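Local coordinates for protein galactokinase (Bifidobacterium longum subsp. infantis ATCC 15697 = JCM 1222 = DSM 20088, PDB 6TEQ) that probably phosphorylates galactose at the expense of ATP, as a GHMP-family sugar kinase, and holds 2-deoxy-2-fluoro-galactose in its sugar pocket, at residues 55-67 with 404-416. Residues are numbered along the deposited sequence; the frame is centred on the assembly and turned at random.
Sequences CLPIALPHRTFIA and LPAFAAASASREA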
loop_
_atom_site.group_PDB
_atom_site.type_symbol
_atom_site.label_atom_id
_atom_site.label_comp_id
_atom_site.label_asym_id
_atom_site.label_seq_id
_atom_site.Cartn_x
_atom_site.Cartn_y
_atom_site.Cartn_z
ATOM N N CYS A 55 0.682 -11.382 -3.160
ATOM C CA CYS A 55 -0.171 -10.173 -3.072
ATOM C C CYS A 55 -0.634 -9.809 -4.471
ATOM O O CYS A 55 -0.056 -10.313 -5.456
ATOM C CB CYS A 55 0.552 -8.996 -2.422
ATOM S SG CYS A 55 1.508 -9.437 -0.944
ATOM N N LEU A 56 -1.628 -8.939 -4.538
ATOM C CA LEU A 56 -2.181 -8.484 -5.825
ATOM C C LEU A 56 -2.652 -7.048 -5.751
ATOM O O LEU A 56 -3.862 -6.803 -5.805
ATOM C CB LEU A 56 -3.284 -9.455 -6.245
ATOM C CG LEU A 56 -3.710 -9.335 -7.697
ATOM C CD1 LEU A 56 -2.591 -9.787 -8.644
ATOM C CD2 LEU A 56 -4.953 -10.155 -7.934
ATOM N N PRO A 57 -1.700 -6.093 -5.651
ATOM C CA PRO A 57 -2.110 -4.690 -5.665
ATOM C C PRO A 57 -2.216 -4.090 -7.064
ATOM O O PRO A 57 -1.711 -4.609 -8.030
ATOM C CB PRO A 57 -0.959 -4.006 -4.914
ATOM C CG PRO A 57 0.278 -4.845 -5.260
ATOM C CD PRO A 57 -0.271 -6.297 -5.252
ATOM N N ILE A 58 -2.997 -3.010 -7.087
ATOM C CA ILE A 58 -3.029 -2.037 -8.205
ATOM C C ILE A 58 -2.574 -0.704 -7.663
ATOM O O ILE A 58 -2.758 -0.416 -6.440
ATOM C CB ILE A 58 -4.415 -1.943 -8.849
ATOM C CG1 ILE A 58 -5.484 -1.481 -7.869
ATOM C CG2 ILE A 58 -4.764 -3.264 -9.497
ATOM C CD1 ILE A 58 -6.757 -1.046 -8.497
ATOM N N ALA A 59 -2.037 0.095 -8.558
ATOM C CA ALA A 59 -1.693 1.483 -8.224
ATOM C C ALA A 59 -2.941 2.319 -8.484
ATOM O O ALA A 59 -3.586 2.195 -9.572
ATOM C CB ALA A 59 -0.551 1.952 -9.063
ATOM N N LEU A 60 -3.290 3.190 -7.554
ATOM C CA LEU A 60 -4.373 4.156 -7.781
ATOM C C LEU A 60 -3.935 5.271 -8.735
ATOM O O LEU A 60 -2.753 5.567 -8.891
ATOM C CB LEU A 60 -4.820 4.727 -6.447
ATOM C CG LEU A 60 -5.603 3.797 -5.543
ATOM C CD1 LEU A 60 -5.715 4.469 -4.201
ATOM C CD2 LEU A 60 -6.985 3.542 -6.118
ATOM N N PRO A 61 -4.887 6.008 -9.337
ATOM C CA PRO A 61 -4.504 7.192 -10.076
ATOM C C PRO A 61 -4.032 8.322 -9.148
ATOM O O PRO A 61 -3.365 9.245 -9.582
ATOM C CB PRO A 61 -5.803 7.600 -10.719
ATOM C CG PRO A 61 -6.920 6.962 -9.948
ATOM C CD PRO A 61 -6.325 5.701 -9.400
ATOM N N HIS A 62 -4.397 8.223 -7.887
ATOM C CA HIS A 62 -4.087 9.214 -6.830
ATOM C C HIS A 62 -2.596 9.107 -6.528
ATOM O O HIS A 62 -2.108 8.000 -6.189
ATOM C CB HIS A 62 -4.861 8.931 -5.549
ATOM C CG HIS A 62 -6.327 9.019 -5.764
ATOM N ND1 HIS A 62 -6.990 8.036 -6.475
ATOM C CD2 HIS A 62 -7.236 9.959 -5.417
ATOM C CE1 HIS A 62 -8.270 8.390 -6.585
ATOM N NE2 HIS A 62 -8.450 9.545 -5.905
ATOM N N ARG A 63 -1.864 10.210 -6.621
ATOM C CA ARG A 63 -0.413 10.261 -6.482
ATOM C C ARG A 63 -0.003 11.330 -5.477
ATOM O O ARG A 63 -0.749 12.356 -5.292
ATOM C CB ARG A 63 0.235 10.470 -7.822
ATOM C CG ARG A 63 -0.046 9.326 -8.813
ATOM C CD ARG A 63 0.103 9.707 -10.267
ATOM N NE ARG A 63 1.472 9.766 -10.789
ATOM C CZ ARG A 63 2.220 8.731 -11.153
ATOM N NH1 ARG A 63 1.775 7.494 -11.026
ATOM N NH2 ARG A 63 3.411 8.944 -11.693
ATOM N N THR A 64 1.202 11.119 -4.957
ATOM C CA THR A 64 1.967 12.145 -4.221
ATOM C C THR A 64 2.975 12.699 -5.235
ATOM O O THR A 64 3.781 11.897 -5.777
ATOM C CB THR A 64 2.655 11.557 -3.007
ATOM O OG1 THR A 64 1.584 11.192 -2.148
ATOM C CG2 THR A 64 3.629 12.469 -2.285
ATOM N N PHE A 65 3.021 14.015 -5.364
ATOM C CA PHE A 65 3.918 14.744 -6.256
ATOM C C PHE A 65 4.982 15.435 -5.440
ATOM O O PHE A 65 4.696 16.026 -4.384
ATOM C CB PHE A 65 3.176 15.807 -7.067
ATOM C CG PHE A 65 2.237 15.186 -8.062
ATOM C CD1 PHE A 65 0.993 14.764 -7.666
ATOM C CD2 PHE A 65 2.521 15.198 -9.417
ATOM C CE1 PHE A 65 0.154 14.163 -8.581
ATOM C CE2 PHE A 65 1.700 14.560 -10.327
ATOM C CZ PHE A 65 0.497 14.084 -9.903
ATOM N N ILE A 66 6.221 15.178 -5.823
ATOM C CA ILE A 66 7.387 15.747 -5.114
ATOM C C ILE A 66 8.103 16.654 -6.092
ATOM O O ILE A 66 8.604 16.179 -7.135
ATOM C CB ILE A 66 8.356 14.725 -4.551
ATOM C CG1 ILE A 66 9.447 15.339 -3.648
ATOM C CG2 ILE A 66 8.891 13.777 -5.610
ATOM C CD1 ILE A 66 10.454 14.336 -3.170
ATOM N N ALA A 67 8.196 17.920 -5.730
ATOM C CA ALA A 67 9.126 18.862 -6.426
ATOM C C ALA A 67 10.442 18.805 -5.632
ATOM O O ALA A 67 10.410 18.982 -4.406
ATOM C CB ALA A 67 8.517 20.237 -6.487
ATOM N N LEU A 404 -13.355 7.106 -3.476
ATOM C CA LEU A 404 -12.348 7.500 -4.485
ATOM C C LEU A 404 -12.661 6.686 -5.725
ATOM O O LEU A 404 -12.891 5.481 -5.603
ATOM C CB LEU A 404 -10.930 7.094 -4.033
ATOM C CG LEU A 404 -10.185 7.718 -2.872
ATOM C CD1 LEU A 404 -10.774 7.222 -1.597
ATOM C CD2 LEU A 404 -8.711 7.260 -2.970
ATOM N N PRO A 405 -12.568 7.273 -6.938
ATOM C CA PRO A 405 -12.531 6.482 -8.153
ATOM C C PRO A 405 -11.265 5.634 -8.138
ATOM O O PRO A 405 -10.248 6.045 -7.559
ATOM C CB PRO A 405 -12.495 7.501 -9.269
ATOM C CG PRO A 405 -11.847 8.698 -8.628
ATOM C CD PRO A 405 -12.345 8.694 -7.191
ATOM N N ALA A 406 -11.352 4.493 -8.786
ATOM C CA ALA A 406 -10.227 3.541 -8.743
ATOM C C ALA A 406 -10.203 2.713 -10.013
ATOM O O ALA A 406 -11.206 2.168 -10.411
ATOM C CB ALA A 406 -10.251 2.707 -7.491
ATOM N N PHE A 407 -9.001 2.481 -10.473
ATOM C CA PHE A 407 -8.695 1.552 -11.568
ATOM C C PHE A 407 -7.196 1.332 -11.477
ATOM O O PHE A 407 -6.506 2.133 -10.816
ATOM C CB PHE A 407 -9.131 2.143 -12.897
ATOM C CG PHE A 407 -8.688 3.567 -13.118
ATOM C CD1 PHE A 407 -7.466 3.874 -13.691
ATOM C CD2 PHE A 407 -9.574 4.600 -12.797
ATOM C CE1 PHE A 407 -7.105 5.210 -13.883
ATOM C CE2 PHE A 407 -9.211 5.929 -12.993
ATOM C CZ PHE A 407 -7.974 6.232 -13.534
ATOM N N ALA A 408 -6.702 0.384 -12.209
ATOM C CA ALA A 408 -5.272 0.066 -12.208
ATOM C C ALA A 408 -4.552 1.102 -13.060
ATOM O O ALA A 408 -4.718 1.178 -14.299
ATOM C CB ALA A 408 -5.053 -1.330 -12.727
ATOM N N ALA A 409 -3.737 1.909 -12.397
ATOM C CA ALA A 409 -3.009 3.062 -12.949
ATOM C C ALA A 409 -1.507 2.795 -12.945
ATOM O O ALA A 409 -1.040 1.726 -12.550
ATOM C CB ALA A 409 -3.392 4.308 -12.169
ATOM N N ALA A 410 -0.771 3.735 -13.542
ATOM C CA ALA A 410 0.685 3.656 -13.718
ATOM C C ALA A 410 1.429 3.832 -12.406
ATOM O O ALA A 410 0.901 4.418 -11.402
ATOM C CB ALA A 410 1.081 4.726 -14.733
ATOM N N SER A 411 2.638 3.287 -12.400
ATOM C CA SER A 411 3.531 3.357 -11.240
ATOM C C SER A 411 4.172 4.754 -11.178
ATOM O O SER A 411 3.853 5.658 -11.987
ATOM C CB SER A 411 4.592 2.277 -11.321
ATOM O OG SER A 411 5.472 2.565 -12.419
ATOM N N ALA A 412 5.096 4.907 -10.276
ATOM C CA ALA A 412 5.865 6.154 -10.050
ATOM C C ALA A 412 6.544 6.565 -11.360
ATOM O O ALA A 412 6.996 5.706 -12.130
ATOM C CB ALA A 412 6.842 5.974 -8.945
ATOM N N SER A 413 6.737 7.838 -11.544
ATOM C CA SER A 413 7.383 8.353 -12.764
ATOM C C SER A 413 7.881 9.758 -12.527
ATOM O O SER A 413 7.381 10.457 -11.597
ATOM C CB SER A 413 6.481 8.309 -13.951
ATOM O OG SER A 413 5.408 9.194 -13.825
ATOM N N ARG A 414 8.789 10.172 -13.381
ATOM C CA ARG A 414 9.092 11.606 -13.497
ATOM C C ARG A 414 7.924 12.274 -14.208
ATOM O O ARG A 414 7.380 11.726 -15.184
ATOM C CB ARG A 414 10.375 11.924 -14.284
ATOM C CG ARG A 414 10.724 13.402 -14.151
ATOM C CD ARG A 414 12.167 13.555 -14.502
ATOM N NE ARG A 414 12.299 13.458 -15.937
ATOM C CZ ARG A 414 13.458 13.173 -16.578
ATOM N NH1 ARG A 414 14.558 12.876 -15.917
ATOM N NH2 ARG A 414 13.508 13.135 -17.890
ATOM N N GLU A 415 7.488 13.394 -13.674
ATOM C CA GLU A 415 6.334 14.174 -14.160
ATOM C C GLU A 415 6.815 15.400 -14.936
ATOM O O GLU A 415 6.177 15.699 -15.898
ATOM C CB GLU A 415 5.446 14.548 -12.970
ATOM C CG GLU A 415 4.805 13.382 -12.225
ATOM C CD GLU A 415 3.557 12.798 -12.848
ATOM O OE1 GLU A 415 3.015 13.450 -13.727
ATOM O OE2 GLU A 415 3.114 11.691 -12.449
ATOM N N ALA A 416 7.927 16.028 -14.533
ATOM C CA ALA A 416 8.510 17.251 -15.126
ATOM C C ALA A 416 10.008 17.358 -14.823
ATOM O O ALA A 416 10.450 16.824 -13.813
ATOM C CB ALA A 416 7.794 18.469 -14.588
HETATM O O HOH W 1 -1.934 -0.677 -11.359
HETATM O O HOH W 2 -0.930 6.266 -10.818
#
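Leu404 lays CD2 over the centre of one face of the His62 imidazole, a CH-pi contact 3.7 Å from the ring centroid, while Pro405 O lies at the ring's edge, near CE1; NE2 is hydrogen-bonded to Ile7 O. Next to it, Pro61 CG sits over a face of the Phe407 ring, 4.2 Å from the centroid. The third flat group, the Arg63 guanidinium, is ringed at its edge. Arg63 NH1 donates to Ser411 O at 2.9 Å, the oxygen lying in the guanidinium plane although the donor stands well above the carbonyl plane. Glu415 OE2 forms a salt bridge with Arg63 NH2, also 2.9 Å, and receives a weak bond from Arg63 NE; the guanidinium and carboxylate planes lie 68° apart. A bend in the arginine chain (chi3 79°) turns the head toward these acceptors, and a water bridges Arg63 NH1 to Leu60 O and Ala410 O; with the direct bonds to Ser411 and Glu415 it probably fixes the guanidinium's rotation. Glu415 OE1 is hydrogen-bonded to His12 ND1, and Glu415 CD rests 3.6 Å from Phe65 CE2. Earlier in both segments, Ala409 N donates to Ala59 O at 2.8 Å. The whole illustrates how, in a GHMP kinase, an arginine can tie the returning C-terminal chain to the bent strand of the galactose-binding signature region.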